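Local structure of SCARECROW-LIKE protein 7 (Oryza sativa Japonica Group, 5HYZ) at residues A132-E136 with G137-R141; I122-A125 with A126-Q129; A161-N164 with T165-D169. The protein binds DNA in vitro and is probably a homodimeric GRAS-family transcription factor of plant development and abiotic stress resistance. One frame throughout, in Å; residues are numbered along the deposited sequence.

Interaction 1. Residues A132-E136 with G137-R141; sequences ATRPE and GKPTR
The guanidinium of R134 has the ring of P139 over the centre of one face, with CG 3.8 Å above the plane, while on the opposite face CB of E136 stands farther off and nearer the rim. At its edge, almost exactly in plane, sits the carbonyl of G137. R134 NE donates to G137 O at 2.7 Å in a fairly straight bond (162°), reaching the oxygen from above the carbonyl plane; NH2 of R134 adds a weak second bond to the same G137 O. CG of R134 lies between the backbone N and the carbonyl carbon (chi1 73°), and from there the chain runs extended, which carries NE to the carbonyl of the turn's last residue. That turn is a type I beta turn from R134 to G137, closed by G137 N donating to R134 O at 3.0 Å. It falls in the connection between helix 122-132 and strand 141-148, within a beta-alpha-beta unit of the Rossmann-like part of the GRAS domain. G137 has a positive phi, and at its backbone angles a CB would be pressed against the E136 carbonyl oxygen. Beyond the turn the loop doubles back on the end of the helix: CB of K138 rests on A132 O at 3.7 Å, and K138 CD lies 4.0 Å from A132 CB. The amine of K138 continues to the carbonyl of L174 and to the hydroxyl of Y331 of the second subunit. R134 NH2 also donates to the carbonyl of A108, so the arginine ties the turn to the residues leading into strand 110-118.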
loop_
_atom_site.group_PDB
_atom_site.type_symbol
_atom_site.label_atom_id
_atom_site.label_comp_id
_atom_site.label_asym_id
_atom_site.label_seq_id
_atom_site.Cartn_x
_atom_site.Cartn_y
_atom_site.Cartn_z
ATOM N N ALA A 132 11.892 -15.791 -1.179
ATOM C CA ALA A 132 12.362 -16.398 0.071
ATOM C C ALA A 132 11.326 -17.340 0.558
ATOM O O ALA A 132 11.665 -18.328 1.212
ATOM C CB ALA A 132 12.674 -15.350 1.134
ATOM N N THR A 133 10.063 -17.031 0.258
ATOM C CA THR A 133 9.001 -17.918 0.710
ATOM C C THR A 133 8.324 -18.806 -0.377
ATOM O O THR A 133 7.221 -19.342 -0.177
ATOM C CB THR A 133 7.919 -17.072 1.452
ATOM O OG1 THR A 133 7.519 -15.963 0.641
ATOM C CG2 THR A 133 8.536 -16.459 2.694
ATOM N N ARG A 134 8.997 -19.031 -1.508
ATOM C CA ARG A 134 8.330 -19.754 -2.601
ATOM C C ARG A 134 8.281 -21.269 -2.335
ATOM O O ARG A 134 9.066 -21.789 -1.555
ATOM C CB ARG A 134 9.063 -19.446 -3.931
ATOM C CG ARG A 134 10.387 -20.167 -3.933
ATOM C CD ARG A 134 11.191 -19.943 -5.259
ATOM N NE ARG A 134 12.465 -20.661 -5.146
ATOM C CZ ARG A 134 13.272 -20.927 -6.174
ATOM N NH1 ARG A 134 12.993 -20.460 -7.399
ATOM N NH2 ARG A 134 14.360 -21.639 -5.968
ATOM N N PRO A 135 7.380 -22.006 -3.007
ATOM C CA PRO A 135 7.191 -23.446 -2.725
ATOM C C PRO A 135 8.425 -24.278 -2.864
ATOM O O PRO A 135 8.665 -25.208 -2.096
ATOM C CB PRO A 135 6.168 -23.871 -3.780
ATOM C CG PRO A 135 5.394 -22.648 -4.033
ATOM C CD PRO A 135 6.387 -21.503 -3.962
ATOM N N GLU A 136 9.257 -23.960 -3.846
ATOM C CA GLU A 136 10.412 -24.780 -4.069
ATOM C C GLU A 136 11.535 -24.546 -3.068
ATOM O O GLU A 136 12.570 -25.199 -3.124
ATOM C CB GLU A 136 10.933 -24.543 -5.507
ATOM C CG GLU A 136 9.886 -24.749 -6.602
ATOM C CD GLU A 136 8.915 -23.543 -6.846
ATOM O OE1 GLU A 136 8.975 -22.499 -6.155
ATOM O OE2 GLU A 136 8.065 -23.637 -7.763
ATOM N N GLY A 137 11.356 -23.593 -2.171
ATOM C CA GLY A 137 12.393 -23.236 -1.214
ATOM C C GLY A 137 13.255 -22.089 -1.750
ATOM O O GLY A 137 13.413 -21.916 -2.961
ATOM N N LYS A 138 13.796 -21.302 -0.834
ATOM C CA LYS A 138 14.563 -20.123 -1.179
ATOM C C LYS A 138 15.732 -20.419 -2.123
ATOM O O LYS A 138 16.454 -21.393 -1.946
ATOM C CB LYS A 138 15.029 -19.530 0.126
ATOM C CG LYS A 138 15.805 -18.317 0.051
ATOM C CD LYS A 138 15.842 -17.749 1.518
ATOM C CE LYS A 138 16.849 -18.475 2.398
ATOM N NZ LYS A 138 16.704 -17.915 3.813
ATOM N N PRO A 139 15.945 -19.572 -3.140
ATOM C CA PRO A 139 17.115 -19.754 -4.023
ATOM C C PRO A 139 18.438 -19.659 -3.273
ATOM O O PRO A 139 18.473 -18.992 -2.264
ATOM C CB PRO A 139 17.050 -18.548 -4.999
ATOM C CG PRO A 139 15.660 -18.078 -4.960
ATOM C CD PRO A 139 15.132 -18.408 -3.516
ATOM N N THR A 140 19.495 -20.255 -3.786
ATOM C CA THR A 140 20.791 -20.083 -3.132
ATOM C C THR A 140 21.497 -18.812 -3.576
ATOM O O THR A 140 22.374 -18.337 -2.891
ATOM C CB THR A 140 21.689 -21.276 -3.390
ATOM O OG1 THR A 140 21.900 -21.442 -4.798
ATOM C CG2 THR A 140 21.038 -22.504 -2.846
ATOM N N ARG A 141 21.120 -18.239 -4.722
ATOM C CA ARG A 141 21.732 -16.980 -5.117
ATOM C C ARG A 141 20.762 -16.199 -6.005
ATOM O O ARG A 141 20.126 -16.781 -6.903
ATOM C CB ARG A 141 23.038 -17.229 -5.927
ATOM C CG ARG A 141 23.781 -15.897 -6.291
ATOM C CD ARG A 141 25.015 -16.157 -7.201
ATOM N NE ARG A 141 24.659 -16.741 -8.493
ATOM C CZ ARG A 141 25.515 -16.931 -9.493
ATOM N NH1 ARG A 141 26.790 -16.608 -9.300
ATOM N NH2 ARG A 141 25.106 -17.460 -10.656
#

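Interaction 2. Residues I122-A125 with A126-Q129; sequences IQWA and ALLQ
Four successive i to i+4 bonds, A126 N to I122 O, L127 N to Q123 O, L128 N to W124 O and Q129 N to A125 O, all between 2.8 and 3.0 Å, make the opening turns of helix 122-132 regular. This is the crossover helix of the beta-alpha-beta unit formed with strands 110-118 and 141-148, in the Rossmann-like part of the GRAS domain and within its predicted VHIID region. W124 and L127, three residues apart, supply the apolar side-chain contact. CD2 of L127 meets the benzo edge of the indole near the ring plane, 3.8 Å from W124 CE3 and equally close to CZ3. With CG of W124 beside its backbone N (chi1 -54°), the benzo edge comes to L127, and the two side chains cross at a slant. One face of the indole carries CG of Q123, 3.8 Å above the plane and offset toward the rim. W124 NE1 donates to OD2 of D115, a residue of the predicted VHIID motif, which helps fix the rotation of the ring; both W124 and L127 also touch I113 of strand 110-118. The amide of Q123 goes to N206, and that of Q129 to the hydroxyl of S334 of the second subunit, so two buried polar groups find partners beyond this helix. L128 packs on L174 of helix 157-174, with its CG 3.2 Å from W124 O, the same oxygen that accepts the bond from L128 N.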
loop_
_atom_site.group_PDB
_atom_site.type_symbol
_atom_site.label_atom_id
_atom_site.label_comp_id
_atom_site.label_asym_id
_atom_site.label_seq_id
_atom_site.Cartn_x
_atom_site.Cartn_y
_atom_site.Cartn_z
ATOM N N ILE A 122 11.923 -1.090 -5.264
ATOM C CA ILE A 122 10.822 -1.788 -4.534
ATOM C C ILE A 122 10.315 -3.038 -5.252
ATOM O O ILE A 122 9.971 -4.029 -4.589
ATOM C CB ILE A 122 9.670 -0.799 -4.232
ATOM C CG1 ILE A 122 8.750 -1.442 -3.151
ATOM C CG2 ILE A 122 8.944 -0.464 -5.489
ATOM C CD1 ILE A 122 7.663 -0.511 -2.573
ATOM N N GLN A 123 10.324 -3.049 -6.609
ATOM C CA GLN A 123 9.917 -4.295 -7.270
ATOM C C GLN A 123 10.773 -5.470 -6.804
ATOM O O GLN A 123 10.314 -6.593 -6.596
ATOM C CB GLN A 123 10.045 -4.155 -8.818
ATOM C CG GLN A 123 9.552 -5.470 -9.536
ATOM C CD GLN A 123 9.446 -5.340 -11.091
ATOM O OE1 GLN A 123 9.797 -4.300 -11.693
ATOM N NE2 GLN A 123 9.013 -6.407 -11.713
ATOM N N TRP A 124 12.093 -5.216 -6.683
ATOM C CA TRP A 124 12.958 -6.326 -6.352
ATOM C C TRP A 124 12.965 -6.659 -4.895
ATOM O O TRP A 124 13.210 -7.804 -4.550
ATOM C CB TRP A 124 14.415 -6.010 -6.876
ATOM C CG TRP A 124 14.298 -5.684 -8.346
ATOM C CD1 TRP A 124 14.755 -4.552 -8.978
ATOM C CD2 TRP A 124 13.568 -6.448 -9.356
ATOM N NE1 TRP A 124 14.386 -4.575 -10.307
ATOM C CE2 TRP A 124 13.661 -5.710 -10.564
ATOM C CE3 TRP A 124 12.867 -7.675 -9.347
ATOM C CZ2 TRP A 124 13.058 -6.132 -11.756
ATOM C CZ3 TRP A 124 12.208 -8.103 -10.548
ATOM C CH2 TRP A 124 12.335 -7.313 -11.755
ATOM N N ALA A 125 12.691 -5.693 -4.045
ATOM C CA ALA A 125 12.520 -6.035 -2.626
ATOM C C ALA A 125 11.290 -6.956 -2.474
ATOM O O ALA A 125 11.350 -7.985 -1.789
ATOM C CB ALA A 125 12.356 -4.769 -1.799
ATOM N N ALA A 126 10.227 -6.622 -3.209
ATOM C CA ALA A 126 9.046 -7.480 -3.183
ATOM C C ALA A 126 9.352 -8.881 -3.725
ATOM O O ALA A 126 8.897 -9.934 -3.181
ATOM C CB ALA A 126 7.881 -6.781 -3.967
ATOM N N LEU A 127 10.099 -8.938 -4.831
ATOM C CA LEU A 127 10.410 -10.224 -5.397
ATOM C C LEU A 127 11.313 -11.043 -4.453
ATOM O O LEU A 127 11.153 -12.244 -4.313
ATOM C CB LEU A 127 11.157 -10.060 -6.771
ATOM C CG LEU A 127 11.411 -11.446 -7.399
ATOM C CD1 LEU A 127 10.125 -12.074 -8.029
ATOM C CD2 LEU A 127 12.449 -11.367 -8.543
ATOM N N LEU A 128 12.282 -10.392 -3.836
ATOM C CA LEU A 128 13.163 -11.122 -2.896
ATOM C C LEU A 128 12.327 -11.754 -1.769
ATOM O O LEU A 128 12.501 -12.909 -1.400
ATOM C CB LEU A 128 14.188 -10.159 -2.306
ATOM C CG LEU A 128 15.350 -9.822 -3.281
ATOM C CD1 LEU A 128 16.211 -8.623 -2.720
ATOM C CD2 LEU A 128 16.193 -11.081 -3.530
ATOM N N GLN A 129 11.437 -10.959 -1.212
ATOM C CA GLN A 129 10.549 -11.515 -0.163
ATOM C C GLN A 129 9.751 -12.724 -0.657
ATOM O O GLN A 129 9.647 -13.802 0.017
ATOM C CB GLN A 129 9.616 -10.410 0.312
ATOM C CG GLN A 129 8.560 -10.864 1.423
ATOM C CD GLN A 129 9.223 -11.061 2.757
ATOM O OE1 GLN A 129 10.307 -10.557 3.012
ATOM N NE2 GLN A 129 8.556 -11.823 3.648
#

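Interaction 3. Residues A161-N164 with T165-D169; sequences AATN and TRLRD
N164 and R168, one helical turn apart, lie side by side and point the same way, joined by a short bond of 2.6 Å from R168 NE to N164 OD1. The pair sits on helix 157-174, the crossover helix between the parallel strands 141-148 and 177-182 in the Rossmann-like part of the GRAS domain, within the predicted leucine repeat II. The bond is bent, with 136° at the hydrogen. The amide oxygen comes to the edge of the guanidinium close to its plane, and NE is tilted a little from the plane of the amide carbonyl; amide and guanidinium are turned 36° against each other. N164 CG is anti to the backbone N (chi1 -167°), which swings the amide along the helix toward R168, whose own chain stays extended to NE. The neighbouring CD of R168 comes within 3.1 Å of N164 OD1. On the buried side T163 and L167 also lie side by side, touching methyl to methyl, T163 CG2 to L167 CD1 at 3.9 Å. The backbone beneath is regular: R168 N binds N164 O at 2.9 Å, and T165 N and R166 N bond to A161 O and A162 O. Farther out, R168 NH2 donates to the carbonyl of F180, linking the arginine to strand 177-182, and L167 packs on F178 and F180 of the same strand. R166 points elsewhere, making a cation-pi contact with the indole of W341 of the second subunit, while its NH2 donates to the backbone O of that same W341.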
loop_
_atom_site.group_PDB
_atom_site.type_symbol
_atom_site.label_atom_id
_atom_site.label_comp_id
_atom_site.label_asym_id
_atom_site.label_seq_id
_atom_site.Cartn_x
_atom_site.Cartn_y
_atom_site.Cartn_z
ATOM N N ALA A 161 23.286 3.791 -6.456
ATOM C CA ALA A 161 24.054 3.307 -5.326
ATOM C C ALA A 161 23.204 3.137 -4.078
ATOM O O ALA A 161 23.382 2.207 -3.310
ATOM C CB ALA A 161 25.264 4.297 -5.038
ATOM N N ALA A 162 22.303 4.085 -3.854
ATOM C CA ALA A 162 21.461 3.957 -2.667
ATOM C C ALA A 162 20.515 2.744 -2.785
ATOM O O ALA A 162 20.253 2.075 -1.805
ATOM C CB ALA A 162 20.654 5.249 -2.427
ATOM N N THR A 163 19.972 2.545 -3.979
ATOM C CA THR A 163 19.117 1.353 -4.231
ATOM C C THR A 163 19.906 0.046 -4.046
ATOM O O THR A 163 19.441 -0.931 -3.498
ATOM C CB THR A 163 18.539 1.425 -5.643
ATOM O OG1 THR A 163 17.630 2.513 -5.729
ATOM C CG2 THR A 163 17.865 0.099 -6.101
ATOM N N ASN A 164 21.129 0.018 -4.569
ATOM C CA ASN A 164 21.984 -1.114 -4.364
ATOM C C ASN A 164 22.166 -1.439 -2.899
ATOM O O ASN A 164 21.972 -2.575 -2.451
ATOM C CB ASN A 164 23.351 -0.776 -5.057
ATOM C CG ASN A 164 24.274 -1.959 -5.213
ATOM O OD1 ASN A 164 24.130 -2.977 -4.569
ATOM N ND2 ASN A 164 25.320 -1.784 -6.077
ATOM N N THR A 165 22.560 -0.427 -2.131
ATOM C CA THR A 165 22.719 -0.614 -0.697
ATOM C C THR A 165 21.459 -1.097 -0.029
ATOM O O THR A 165 21.485 -2.050 0.736
ATOM C CB THR A 165 23.170 0.697 -0.045
ATOM O OG1 THR A 165 24.509 0.909 -0.535
ATOM C CG2 THR A 165 23.238 0.549 1.467
ATOM N N ARG A 166 20.355 -0.467 -0.395
ATOM C CA ARG A 166 19.104 -0.846 0.241
ATOM C C ARG A 166 18.701 -2.291 -0.066
ATOM O O ARG A 166 18.255 -3.025 0.829
ATOM C CB ARG A 166 18.034 0.151 -0.203
ATOM C CG ARG A 166 17.106 0.516 0.860
ATOM C CD ARG A 166 16.069 1.566 0.420
ATOM N NE ARG A 166 14.976 1.483 1.384
ATOM C CZ ARG A 166 13.811 2.100 1.254
ATOM N NH1 ARG A 166 13.582 2.834 0.184
ATOM N NH2 ARG A 166 12.896 1.957 2.187
ATOM N N LEU A 167 18.851 -2.720 -1.326
ATOM C CA LEU A 167 18.526 -4.095 -1.666
ATOM C C LEU A 167 19.471 -5.110 -1.033
ATOM O O LEU A 167 19.070 -6.191 -0.607
ATOM C CB LEU A 167 18.546 -4.349 -3.186
ATOM C CG LEU A 167 17.403 -3.629 -3.920
ATOM C CD1 LEU A 167 17.664 -3.749 -5.453
ATOM C CD2 LEU A 167 16.062 -4.365 -3.571
ATOM N N ARG A 168 20.768 -4.764 -0.956
ATOM C CA ARG A 168 21.699 -5.699 -0.328
ATOM C C ARG A 168 21.414 -5.828 1.170
ATOM O O ARG A 168 21.475 -6.936 1.711
ATOM C CB ARG A 168 23.168 -5.209 -0.557
ATOM C CG ARG A 168 23.651 -5.486 -1.994
ATOM C CD ARG A 168 25.086 -4.760 -2.234
ATOM N NE ARG A 168 25.553 -5.006 -3.639
ATOM C CZ ARG A 168 26.198 -6.095 -4.010
ATOM N NH1 ARG A 168 26.477 -7.055 -3.106
ATOM N NH2 ARG A 168 26.570 -6.229 -5.279
ATOM N N ASP A 169 21.052 -4.716 1.823
ATOM C CA ASP A 169 20.700 -4.787 3.280
ATOM C C ASP A 169 19.450 -5.663 3.472
ATOM O O ASP A 169 19.325 -6.494 4.401
ATOM C CB ASP A 169 20.468 -3.394 3.883
ATOM C CG ASP A 169 21.776 -2.577 4.010
ATOM O OD1 ASP A 169 22.879 -3.160 3.856
ATOM O OD2 ASP A 169 21.675 -1.355 4.214
#

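How the interactions relate
Interaction 2 is the buried one of the three, while interactions 1 and 3 are each partly open to solvent. Interactions 1 and 2 follow each other in one beta-alpha-beta unit, the first in the loop that leaves the helix holding the second. Interaction 3 belongs to the next crossover helix, and L167 CD2 joins it to interaction 2, lying 3.7 Å from A125 N and also packing on W124 CB. The chemistry changes with place: an arginine grips a carbonyl in the loop, an indole edge meets a leucine in the interior, and an asparagine pairs with an arginine on the partly exposed side of helix 157-174. All three touch the second subunit.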